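Local structure of neuraminidase (Influenza A virus, 4GDI) at residues L114-R119 with S123-K128; E294-P297 with E301-G304; Y310-N315 with I337-E342. The protein forms a tetrameric, neuraminidase-like beta-propeller on a bat influenza A virus and may remove terminal sialic acid, although its putative active site has diverged. All coordinates share one frame; numbering follows the deposited sequence.

Overall arrangement
Three contacts sample different levels of one beta-propeller subunit. Interaction 1 is a buried hairpin within the four-stranded sheet that ends at strand 132-138, knit by backbone hydrogen bonds and waters, with a second subunit close by. It lies on the far side of the chain's centre from the other two. Interactions 2 and 3 share a neighbourhood, since strands 289-296 and 309-311 are partners in one sheet; the centres of the two contacts are about 18 Å apart. Interaction 2 is a partly buried contact in which a loop folds back over the end of its own strand, whereas interaction 3 is a buried contact that joins two sheets through apolar side chains alone. Neither of these two has a hydrogen bond between its segments.

Interaction 1: L114-R119 with S123-K128; sequences LVANGR and SFIMIK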
ATOM      1  N   LEU A 114      21.467  -6.644 -11.310  1.00 21.08           N
ATOM      2  CA  LEU A 114      22.215  -7.831 -11.693  1.00 20.72           C
ATOM      3  C   LEU A 114      22.081  -8.909 -10.622  1.00 18.82           C
ATOM      4  O   LEU A 114      22.132  -8.627  -9.413  1.00 18.67           O
ATOM      5  CB  LEU A 114      23.700  -7.500 -11.883  1.00 23.67           C
ATOM      6  CG  LEU A 114      24.109  -6.454 -12.934  1.00 25.98           C
ATOM      7  CD1 LEU A 114      24.149  -5.041 -12.335  1.00 28.34           C
ATOM      8  CD2 LEU A 114      25.462  -6.834 -13.503  1.00 22.21           C
ATOM      9  N   VAL A 115      21.910 -10.145 -11.062  1.00 19.39           N
ATOM     10  CA  VAL A 115      21.891 -11.288 -10.144  1.00 21.55           C
ATOM     11  C   VAL A 115      22.745 -12.420 -10.686  1.00 24.75           C
ATOM     12  O   VAL A 115      22.879 -12.591 -11.909  1.00 25.53           O
ATOM     13  CB  VAL A 115      20.471 -11.847  -9.914  1.00 28.35           C
ATOM     14  CG1 VAL A 115      19.621 -10.891  -9.077  1.00 21.32           C
ATOM     15  CG2 VAL A 115      19.803 -12.149 -11.236  1.00 23.22           C
ATOM     16  N   ALA A 116      23.288 -13.221  -9.773  1.00 23.75           N
ATOM     17  CA  ALA A 116      24.050 -14.396 -10.164  1.00 30.29           C
ATOM     18  C   ALA A 116      23.300 -15.641  -9.723  1.00 27.24           C
ATOM     19  O   ALA A 116      22.747 -15.675  -8.624  1.00 29.97           O
ATOM     20  CB  ALA A 116      25.434 -14.351  -9.557  1.00 26.67           C
ATOM     21  N   ASN A 117      23.239 -16.639 -10.607  1.00 29.25           N
ATOM     22  CA  ASN A 117      22.593 -17.917 -10.299  1.00 29.95           C
ATOM     23  C   ASN A 117      23.431 -19.089 -10.810  1.00 32.37           C
ATOM     24  O   ASN A 117      24.296 -18.922 -11.673  1.00 35.98           O
ATOM     25  CB  ASN A 117      21.202 -18.004 -10.935  1.00 28.26           C
ATOM     26  CG  ASN A 117      20.175 -17.132 -10.231  1.00 22.85           C
ATOM     27  OD1 ASN A 117      19.602 -17.514  -9.208  1.00 32.40           O
ATOM     28  ND2 ASN A 117      19.936 -15.960 -10.787  1.00 24.70           N
ATOM     29  N   GLY A 118      23.156 -20.277 -10.279  1.00 35.29           N
ATOM     30  CA  GLY A 118      23.840 -21.485 -10.709  1.00 33.64           C
ATOM     31  C   GLY A 118      25.101 -21.713  -9.902  1.00 35.69           C
ATOM     32  O   GLY A 118      25.550 -20.841  -9.162  1.00 40.37           O
ATOM     33  N   ARG A 119      25.674 -22.900 -10.035  1.00 42.61           N
ATOM     34  CA  ARG A 119      26.804 -23.277  -9.206  1.00 47.94           C
ATOM     35  C   ARG A 119      28.034 -23.499 -10.071  1.00 44.58           C
ATOM     36  O   ARG A 119      27.945 -24.042 -11.175  1.00 38.44           O
ATOM     37  CB  ARG A 119      26.475 -24.539  -8.397  1.00 58.79           C
ATOM     38  CG  ARG A 119      25.179 -24.439  -7.584  1.00 73.76           C
ATOM     39  CD  ARG A 119      24.766 -25.803  -7.024  1.00 94.62           C
ATOM     40  NE  ARG A 119      23.312 -25.993  -6.993  1.00103.48           N
ATOM     41  CZ  ARG A 119      22.530 -25.765  -5.937  1.00100.17           C
ATOM     42  NH1 ARG A 119      23.039 -25.329  -4.790  1.00 91.99           N
ATOM     43  NH2 ARG A 119      21.221 -25.976  -6.028  1.00100.19           N
ATOM     44  N   SER A 123      27.356 -21.218 -13.238  1.00 38.81           N
ATOM     45  CA  SER A 123      26.977 -19.884 -12.802  1.00 28.96           C
ATOM     46  C   SER A 123      26.858 -18.895 -13.980  1.00 32.89           C
ATOM     47  O   SER A 123      27.690 -18.867 -14.892  1.00 31.91           O
ATOM     48  CB  SER A 123      27.972 -19.363 -11.755  1.00 35.44           C
ATOM     49  OG  SER A 123      27.704 -18.005 -11.422  1.00 35.54           O
ATOM     50  N   PHE A 124      25.815 -18.076 -13.949  1.00 28.06           N
ATOM     51  CA  PHE A 124      25.653 -17.038 -14.950  1.00 24.26           C
ATOM     52  C   PHE A 124      25.049 -15.790 -14.313  1.00 24.10           C
ATOM     53  O   PHE A 124      24.401 -15.852 -13.273  1.00 29.34           O
ATOM     54  CB  PHE A 124      24.769 -17.529 -16.108  1.00 27.88           C
ATOM     55  CG  PHE A 124      23.335 -17.736 -15.719  1.00 29.23           C
ATOM     56  CD1 PHE A 124      22.952 -18.862 -15.019  1.00 34.87           C
ATOM     57  CD2 PHE A 124      22.368 -16.798 -16.053  1.00 26.81           C
ATOM     58  CE1 PHE A 124      21.635 -19.046 -14.648  1.00 31.20           C
ATOM     59  CE2 PHE A 124      21.058 -16.976 -15.679  1.00 35.23           C
ATOM     60  CZ  PHE A 124      20.689 -18.103 -14.980  1.00 34.13           C
ATOM     61  N   ILE A 125      25.275 -14.651 -14.950  1.00 27.78           N
ATOM     62  CA  ILE A 125      24.686 -13.410 -14.504  1.00 30.36           C
ATOM     63  C   ILE A 125      23.645 -12.962 -15.520  1.00 32.87           C
ATOM     64  O   ILE A 125      23.837 -13.137 -16.734  1.00 26.19           O
ATOM     65  CB  ILE A 125      25.786 -12.332 -14.275  1.00 30.92           C
ATOM     66  CG1 ILE A 125      26.465 -12.593 -12.927  1.00 28.15           C
ATOM     67  CG2 ILE A 125      25.194 -10.917 -14.319  1.00 33.77           C
ATOM     68  CD1 ILE A 125      27.749 -11.782 -12.688  1.00 33.15           C
ATOM     69  N   MET A 126      22.521 -12.440 -15.028  1.00 25.23           N
ATOM     70  CA  MET A 126      21.586 -11.746 -15.901  1.00 30.68           C
ATOM     71  C   MET A 126      21.336 -10.332 -15.391  1.00 25.17           C
ATOM     72  O   MET A 126      21.430 -10.045 -14.186  1.00 22.19           O
ATOM     73  CB  MET A 126      20.272 -12.518 -16.097  1.00 39.49           C
ATOM     74  CG  MET A 126      19.518 -12.872 -14.854  1.00 43.48           C
ATOM     75  SD  MET A 126      18.005 -13.845 -15.182  1.00 42.35           S
ATOM     76  CE  MET A 126      17.808 -14.532 -13.544  1.00 41.41           C
ATOM     77  N   ILE A 127      21.049  -9.451 -16.340  1.00 25.01           N
ATOM     78  CA  ILE A 127      20.882  -8.039 -16.073  1.00 27.80           C
ATOM     79  C   ILE A 127      19.499  -7.649 -16.532  1.00 29.82           C
ATOM     80  O   ILE A 127      19.056  -8.032 -17.622  1.00 26.16           O
ATOM     81  CB  ILE A 127      21.929  -7.210 -16.837  1.00 30.69           C
ATOM     82  CG1 ILE A 127      23.322  -7.784 -16.567  1.00 24.78           C
ATOM     83  CG2 ILE A 127      21.833  -5.737 -16.452  1.00 28.69           C
ATOM     84  CD1 ILE A 127      24.436  -7.074 -17.296  1.00 27.28           C
ATOM     85  N   LYS A 128      18.813  -6.900 -15.681  1.00 26.35           N
ATOM     86  CA  LYS A 128      17.496  -6.362 -15.993  1.00 28.78           C
ATOM     87  C   LYS A 128      17.569  -4.839 -15.977  1.00 35.90           C
ATOM     88  O   LYS A 128      18.160  -4.244 -15.064  1.00 30.48           O
ATOM     89  CB  LYS A 128      16.501  -6.870 -14.948  1.00 34.17           C
ATOM     90  CG  LYS A 128      15.041  -6.790 -15.330  1.00 38.08           C
ATOM     91  CD  LYS A 128      14.213  -7.535 -14.288  1.00 38.26           C
ATOM     92  CE  LYS A 128      12.725  -7.207 -14.374  1.00 53.19           C
ATOM     93  NZ  LYS A 128      11.988  -7.624 -13.143  1.00 66.76           N
TER
HETATM   94  O   HOH W   1      21.593 -15.118 -13.033  1.00 28.33           O
HETATM   95  O   HOH W   2      26.065 -18.089  -9.225  1.00 37.77           O
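Phe124 O accepts two hydrogen bonds, from Asn117 N at 3.0 Å and from water 1 at 2.9 Å. It belongs to an antiparallel beta hairpin, strands 111-117 and 124-129, the inner pair of a four-stranded propeller blade. Two hydrogen-bonded pairs, Val115 with Met126 and Asn117 with Phe124, give four backbone bonds; the tightest joins Phe124 N to Asn117 O at 2.9 Å. Water 1 also donates to Val115 O and accepts from Asn117 ND2, and sits over one face of the Phe124 ring, toward the rim. ND2 also donates to Pro98 O.

The apolar contacts fall on two faces. On one, Met126 CG packs 3.7 Å from Val115 CG2, and the extended chain beyond carries CE on to Asn117 ND2. Phe124, its CG lodged between N and carbonyl carbon (chi1 69°), brings CE1 to within 3.9 Å of Asn117 CB. Trp371, Ile369 and Pro23 of a second subunit pack on this face. On the other, Leu114 runs alongside Ile127, and Ala116 CB meets Ile125 CG1. At the turn, water 2 bridges Gly118 O, 2.8 Å, and Ser123 OG, 2.7 Å; OG also accepts from Leu145 N.

Interaction 2: E294-P297 with E301-G304; sequences EQIP and ESEG
A small van der Waals contact, partly buried, closes a loop of the beta-propeller back over the last residue of the strand it leaves. The loop connects 289-296 to 309-311, neighbouring antiparallel strands of one propeller sheet. Ile296 supplies the strand side, and Ser302 and Gly304 the loop side; no hydrogen bond passes between the two segments.

The branch that does most of the touching is Ile296 CG2. It lies 3.6 Å from Gly304 CA and 3.6 Å from Ser302 OG, so one methyl touches both ends of a short turn. Its place follows from the first torsion: CG1 is anti to the carbonyl carbon (chi1 -57°), which leaves CG2 beside that carbon and directed at the loop. Of the other branch, CG1 is 3.9 Å from Gly304 O and CD1 4.0 Å from Gly304 CA.

The loop side is an ST turn. Ser302 OG accepts from Gly304 N at 3.2 Å, a rather bent bond with an angle of 139° at the hydrogen, and the same oxygen is also hydrogen-bonded to Gly299 O. Both of these partners belong to the loop, and the approach of OG to the Ile296 CG2 methyl is plain van der Waals contact. Gly304 has a positive phi (99°), a region readily open to glycine.

Around this point, Ile296 pairs through its backbone with Ala277 and packs on Thr279 of strand 277-281. Gln295 makes backbone hydrogen bonds with Ser307 and Leu308, and its OE1 one with Ser307 OG, where the loop comes back to form strand 309-311. A salt bridge from Glu301 to Arg226 ties the loop to strand 224-228 of another sheet.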
ATOM      1  N   GLU A 294      37.132   6.419  11.956  1.00 25.23           N
ATOM      2  CA  GLU A 294      38.296   7.266  12.226  1.00 24.17           C
ATOM      3  C   GLU A 294      38.678   8.097  11.014  1.00 32.41           C
ATOM      4  O   GLU A 294      38.739   7.602   9.885  1.00 28.85           O
ATOM      5  CB  GLU A 294      39.470   6.413  12.686  1.00 25.94           C
ATOM      6  CG  GLU A 294      39.209   5.735  14.038  1.00 35.55           C
ATOM      7  CD  GLU A 294      40.340   4.824  14.476  1.00 44.71           C
ATOM      8  OE1 GLU A 294      40.558   3.787  13.818  1.00 57.12           O
ATOM      9  OE2 GLU A 294      41.003   5.144  15.486  1.00 51.95           O
ATOM     10  N   GLN A 295      38.923   9.378  11.259  1.00 26.97           N
ATOM     11  CA  GLN A 295      39.308  10.306  10.211  1.00 19.67           C
ATOM     12  C   GLN A 295      40.829  10.440  10.107  1.00 34.21           C
ATOM     13  O   GLN A 295      41.518  10.616  11.117  1.00 29.78           O
ATOM     14  CB  GLN A 295      38.714  11.673  10.513  1.00 21.32           C
ATOM     15  CG  GLN A 295      38.903  12.680   9.387  1.00 24.61           C
ATOM     16  CD  GLN A 295      38.651  14.105   9.849  1.00 34.71           C
ATOM     17  OE1 GLN A 295      39.150  14.517  10.885  1.00 33.87           O
ATOM     18  NE2 GLN A 295      37.870  14.854   9.086  1.00 31.80           N
ATOM     19  N   ILE A 296      41.329  10.365   8.876  1.00 20.66           N
ATOM     20  CA  ILE A 296      42.746  10.491   8.567  1.00 26.19           C
ATOM     21  C   ILE A 296      42.913  11.631   7.575  1.00 31.28           C
ATOM     22  O   ILE A 296      42.755  11.431   6.371  1.00 30.05           O
ATOM     23  CB  ILE A 296      43.314   9.209   7.924  1.00 28.66           C
ATOM     24  CG1 ILE A 296      43.099   7.997   8.825  1.00 26.25           C
ATOM     25  CG2 ILE A 296      44.800   9.362   7.651  1.00 29.54           C
ATOM     26  CD1 ILE A 296      43.558   6.686   8.176  1.00 27.24           C
ATOM     27  N   PRO A 297      43.214  12.840   8.082  1.00 32.80           N
ATOM     28  CA  PRO A 297      43.275  14.065   7.278  1.00 30.07           C
ATOM     29  C   PRO A 297      44.156  13.988   6.036  1.00 27.34           C
ATOM     30  O   PRO A 297      43.821  14.591   5.013  1.00 28.08           O
ATOM     31  CB  PRO A 297      43.828  15.093   8.272  1.00 32.87           C
ATOM     32  CG  PRO A 297      43.239  14.657   9.561  1.00 33.48           C
ATOM     33  CD  PRO A 297      43.354  13.141   9.521  1.00 27.64           C
ATOM     34  N   GLU A 301      46.663   6.922   1.919  1.00 23.53           N
ATOM     35  CA  GLU A 301      48.033   6.575   1.568  1.00 27.58           C
ATOM     36  C   GLU A 301      49.073   7.344   2.382  1.00 36.97           C
ATOM     37  O   GLU A 301      50.254   7.308   2.061  1.00 32.05           O
ATOM     38  CB  GLU A 301      48.274   6.790   0.085  1.00 28.00           C
ATOM     39  CG  GLU A 301      47.456   5.871  -0.804  1.00 35.08           C
ATOM     40  CD  GLU A 301      47.657   6.170  -2.271  1.00 42.58           C
ATOM     41  OE1 GLU A 301      47.083   7.172  -2.758  1.00 40.18           O
ATOM     42  OE2 GLU A 301      48.393   5.404  -2.925  1.00 47.82           O
ATOM     43  N   SER A 302      48.640   8.035   3.426  1.00 33.20           N
ATOM     44  CA  SER A 302      49.577   8.668   4.353  1.00 30.82           C
ATOM     45  C   SER A 302      49.930   7.730   5.497  1.00 34.30           C
ATOM     46  O   SER A 302      49.534   6.565   5.503  1.00 29.13           O
ATOM     47  CB  SER A 302      48.957   9.925   4.941  1.00 30.55           C
ATOM     48  OG  SER A 302      47.870   9.595   5.779  1.00 33.03           O
ATOM     49  N   GLU A 303      50.659   8.259   6.475  1.00 31.59           N
ATOM     50  CA  GLU A 303      51.037   7.499   7.658  1.00 35.25           C
ATOM     51  C   GLU A 303      49.820   7.038   8.444  1.00 30.87           C
ATOM     52  O   GLU A 303      49.889   6.061   9.193  1.00 30.33           O
ATOM     53  CB  GLU A 303      51.930   8.354   8.567  1.00 46.05           C
ATOM     54  CG  GLU A 303      53.393   7.976   8.535  1.00 66.23           C
ATOM     55  CD  GLU A 303      54.268   8.986   9.262  1.00 81.79           C
ATOM     56  OE1 GLU A 303      53.788   9.594  10.247  1.00 79.45           O
ATOM     57  OE2 GLU A 303      55.429   9.175   8.840  1.00 84.17           O
ATOM     58  N   GLY A 304      48.718   7.768   8.305  1.00 31.88           N
ATOM     59  CA  GLY A 304      47.455   7.349   8.882  1.00 28.16           C
ATOM     60  C   GLY A 304      47.119   8.006  10.202  1.00 36.67           C
ATOM     61  O   GLY A 304      46.284   7.505  10.948  1.00 39.14           O
TER

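Interaction 3: Y310-N315 with I337-E342; sequences YELFSN and ICFWLE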
ATOM      1  N   TYR A 310      35.169   8.241  16.262  1.00 30.39           N
ATOM      2  CA  TYR A 310      33.805   8.063  16.733  1.00 28.27           C
ATOM      3  C   TYR A 310      33.493   6.594  16.940  1.00 29.30           C
ATOM      4  O   TYR A 310      33.500   5.807  15.997  1.00 34.25           O
ATOM      5  CB  TYR A 310      32.811   8.599  15.717  1.00 29.47           C
ATOM      6  CG  TYR A 310      32.756  10.086  15.560  1.00 30.84           C
ATOM      7  CD1 TYR A 310      32.221  10.891  16.553  1.00 36.64           C
ATOM      8  CD2 TYR A 310      33.198  10.692  14.384  1.00 33.57           C
ATOM      9  CE1 TYR A 310      32.146  12.262  16.392  1.00 38.49           C
ATOM     10  CE2 TYR A 310      33.127  12.060  14.215  1.00 28.75           C
ATOM     11  CZ  TYR A 310      32.602  12.841  15.220  1.00 37.54           C
ATOM     12  OH  TYR A 310      32.535  14.203  15.046  1.00 36.43           O
ATOM     13  N   GLU A 311      33.185   6.234  18.175  1.00 31.35           N
ATOM     14  CA  GLU A 311      32.821   4.879  18.488  1.00 35.45           C
ATOM     15  C   GLU A 311      31.313   4.836  18.387  1.00 34.45           C
ATOM     16  O   GLU A 311      30.613   5.118  19.355  1.00 35.01           O
ATOM     17  CB  GLU A 311      33.307   4.530  19.895  1.00 38.16           C
ATOM     18  CG  GLU A 311      33.093   3.087  20.290  1.00 37.84           C
ATOM     19  CD  GLU A 311      33.838   2.732  21.570  1.00 51.84           C
ATOM     20  OE1 GLU A 311      34.989   3.194  21.740  1.00 44.72           O
ATOM     21  OE2 GLU A 311      33.272   1.999  22.409  1.00 55.69           O
ATOM     22  N   LEU A 312      30.814   4.520  17.196  1.00 28.32           N
ATOM     23  CA  LEU A 312      29.375   4.548  16.942  1.00 29.31           C
ATOM     24  C   LEU A 312      28.648   3.456  17.726  1.00 25.54           C
ATOM     25  O   LEU A 312      27.542   3.669  18.235  1.00 32.50           O
ATOM     26  CB  LEU A 312      29.098   4.389  15.450  1.00 35.14           C
ATOM     27  CG  LEU A 312      29.595   5.535  14.564  1.00 35.13           C
ATOM     28  CD1 LEU A 312      29.217   5.256  13.089  1.00 28.07           C
ATOM     29  CD2 LEU A 312      29.031   6.874  15.039  1.00 25.99           C
ATOM     30  N   PHE A 313      29.275   2.288  17.809  1.00 26.94           N
ATOM     31  CA  PHE A 313      28.789   1.207  18.662  1.00 28.94           C
ATOM     32  C   PHE A 313      29.975   0.673  19.466  1.00 34.48           C
ATOM     33  O   PHE A 313      31.104   0.680  18.973  1.00 35.57           O
ATOM     34  CB  PHE A 313      28.197   0.077  17.816  1.00 26.73           C
ATOM     35  CG  PHE A 313      26.944   0.457  17.074  1.00 32.15           C
ATOM     36  CD1 PHE A 313      25.706   0.420  17.700  1.00 30.96           C
ATOM     37  CD2 PHE A 313      27.003   0.840  15.741  1.00 36.93           C
ATOM     38  CE1 PHE A 313      24.548   0.771  17.008  1.00 33.99           C
ATOM     39  CE2 PHE A 313      25.852   1.190  15.048  1.00 32.01           C
ATOM     40  CZ  PHE A 313      24.625   1.155  15.680  1.00 34.19           C
ATOM     41  N   SER A 314      29.736   0.201  20.688  1.00 36.58           N
ATOM     42  CA  SER A 314      30.818  -0.395  21.481  1.00 37.80           C
ATOM     43  C   SER A 314      30.664  -1.892  21.596  1.00 33.37           C
ATOM     44  O   SER A 314      31.601  -2.638  21.326  1.00 43.30           O
ATOM     45  CB  SER A 314      30.882   0.195  22.888  1.00 40.77           C
ATOM     46  OG  SER A 314      31.125   1.586  22.848  1.00 49.80           O
ATOM     47  N   ASN A 315      29.481  -2.330  22.006  1.00 38.70           N
ATOM     48  CA  ASN A 315      29.247  -3.736  22.294  1.00 35.43           C
ATOM     49  C   ASN A 315      28.323  -4.451  21.304  1.00 33.81           C
ATOM     50  O   ASN A 315      28.417  -5.664  21.155  1.00 36.03           O
ATOM     51  CB  ASN A 315      28.693  -3.876  23.713  1.00 49.96           C
ATOM     52  CG  ASN A 315      29.703  -3.466  24.769  1.00 57.85           C
ATOM     53  OD1 ASN A 315      30.846  -3.933  24.766  1.00 61.11           O
ATOM     54  ND2 ASN A 315      29.297  -2.571  25.661  1.00 44.14           N
ATOM     55  N   ILE A 337      27.389  11.347   1.347  1.00 23.29           N
ATOM     56  CA  ILE A 337      27.843   9.956   1.363  1.00 18.12           C
ATOM     57  C   ILE A 337      27.281   9.286   2.610  1.00 22.50           C
ATOM     58  O   ILE A 337      27.231   9.890   3.696  1.00 24.61           O
ATOM     59  CB  ILE A 337      29.400   9.849   1.319  1.00 23.93           C
ATOM     60  CG1 ILE A 337      29.850   8.386   1.236  1.00 24.51           C
ATOM     61  CG2 ILE A 337      30.040  10.518   2.516  1.00 25.09           C
ATOM     62  CD1 ILE A 337      29.373   7.672  -0.013  1.00 26.50           C
ATOM     63  N   CYS A 338      26.822   8.051   2.451  1.00 20.61           N
ATOM     64  CA  CYS A 338      26.236   7.325   3.571  1.00 25.01           C
ATOM     65  C   CYS A 338      26.800   5.918   3.577  1.00 24.62           C
ATOM     66  O   CYS A 338      27.431   5.487   2.610  1.00 19.88           O
ATOM     67  CB  CYS A 338      24.705   7.256   3.433  1.00 22.69           C
ATOM     68  SG  CYS A 338      23.818   8.832   3.278  1.00 23.71           S
ATOM     69  N   PHE A 339      26.586   5.190   4.665  1.00 20.36           N
ATOM     70  CA  PHE A 339      26.914   3.780   4.635  1.00 18.21           C
ATOM     71  C   PHE A 339      25.815   2.984   5.302  1.00 19.68           C
ATOM     72  O   PHE A 339      25.033   3.519   6.093  1.00 18.15           O
ATOM     73  CB  PHE A 339      28.289   3.502   5.268  1.00 20.21           C
ATOM     74  CG  PHE A 339      28.375   3.816   6.748  1.00 23.23           C
ATOM     75  CD1 PHE A 339      28.051   2.862   7.695  1.00 20.98           C
ATOM     76  CD2 PHE A 339      28.827   5.053   7.182  1.00 25.44           C
ATOM     77  CE1 PHE A 339      28.145   3.149   9.051  1.00 21.93           C
ATOM     78  CE2 PHE A 339      28.925   5.349   8.536  1.00 24.24           C
ATOM     79  CZ  PHE A 339      28.586   4.389   9.471  1.00 28.16           C
ATOM     80  N   TRP A 340      25.722   1.710   4.936  1.00 19.07           N
ATOM     81  CA  TRP A 340      24.814   0.799   5.604  1.00 18.44           C
ATOM     82  C   TRP A 340      25.667  -0.148   6.454  1.00 19.10           C
ATOM     83  O   TRP A 340      26.850  -0.378   6.155  1.00 22.27           O
ATOM     84  CB  TRP A 340      23.930   0.040   4.596  1.00 18.75           C
ATOM     85  CG  TRP A 340      24.689  -0.613   3.436  1.00 18.47           C
ATOM     86  CD1 TRP A 340      24.830  -0.122   2.169  1.00 23.71           C
ATOM     87  CD2 TRP A 340      25.393  -1.865   3.456  1.00 17.56           C
ATOM     88  NE1 TRP A 340      25.578  -0.981   1.405  1.00 22.78           N
ATOM     89  CE2 TRP A 340      25.935  -2.062   2.174  1.00 21.05           C
ATOM     90  CE3 TRP A 340      25.616  -2.839   4.439  1.00 19.80           C
ATOM     91  CZ2 TRP A 340      26.691  -3.189   1.847  1.00 19.19           C
ATOM     92  CZ3 TRP A 340      26.360  -3.944   4.112  1.00 15.88           C
ATOM     93  CH2 TRP A 340      26.888  -4.115   2.834  1.00 19.24           C
ATOM     94  N   LEU A 341      25.061  -0.699   7.499  1.00 24.07           N
ATOM     95  CA  LEU A 341      25.772  -1.551   8.440  1.00 27.03           C
ATOM     96  C   LEU A 341      24.834  -2.593   9.052  1.00 17.53           C
ATOM     97  O   LEU A 341      23.770  -2.248   9.554  1.00 25.93           O
ATOM     98  CB  LEU A 341      26.383  -0.681   9.538  1.00 26.27           C
ATOM     99  CG  LEU A 341      26.885  -1.378  10.804  1.00 20.12           C
ATOM    100  CD1 LEU A 341      28.126  -2.163  10.503  1.00 25.42           C
ATOM    101  CD2 LEU A 341      27.152  -0.330  11.870  1.00 23.51           C
ATOM    102  N   GLU A 342      25.219  -3.862   8.947  1.00 22.24           N
ATOM    103  CA  GLU A 342      24.480  -4.963   9.566  1.00 24.00           C
ATOM    104  C   GLU A 342      24.661  -4.895  11.070  1.00 28.60           C
ATOM    105  O   GLU A 342      25.797  -4.830  11.574  1.00 23.29           O
ATOM    106  CB  GLU A 342      24.998  -6.323   9.094  1.00 25.39           C
ATOM    107  CG  GLU A 342      24.527  -6.751   7.703  1.00 21.35           C
ATOM    108  CD  GLU A 342      25.125  -8.077   7.267  1.00 26.54           C
ATOM    109  OE1 GLU A 342      26.144  -8.490   7.867  1.00 21.41           O
ATOM    110  OE2 GLU A 342      24.565  -8.709   6.330  1.00 24.24           O
TER
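Leu312 with Phe339 and Phe313 with Leu341 make two apolar pairs, and these carry the contact. In the first, the side chains reach out head-on from their two backbones: Leu312 CD1 meets the edge of the Phe339 ring, in its plane, 3.8 Å from CZ. Phe339 gets there with CG set between its backbone N and carbonyl carbon, chi1 65°. In the second pair the side chains pass one another on antiparallel courses, and one methyl, Leu341 CD2, touches the ring obliquely, 3.8 Å from Phe313 CE2 and 4.0 Å from Phe313 CD2. The main chains stay well apart, the nearest CA atoms, of Phe313 and Leu341, being 11.0 Å from each other. Residues just after strand 309-311, where the chain turns a corner, thus pack on strand 338-346 of a neighbouring sheet of the propeller.

Aromatic contacts extend the cluster. The Phe339 ring meets Phe359 with the planes nearly parallel, about 10° apart, meets Phe270 at about 35°, and has an edge-to-face contact with Trp21. Phe291 of strand 289-296 lies against both Phe339 and Leu341.

Backbone geometry explains how two neighbouring residues can both reach inward. Leu312 and Phe313 lie opposite Phe291 together, a classic beta bulge, and each sends its side chain toward 337-342.

Covalent and ionic links flank the patch on the strand side, a disulfide from Cys338 to Cys360 and a salt bridge from Glu342 to Arg320.

All four touching residues are buried and no hydrogen bond crosses between the segments. The contact is therefore purely apolar, held by van der Waals contact and by the burial of the Leu312, Phe313, Phe339 and Leu341 side chains, with no directional bond across.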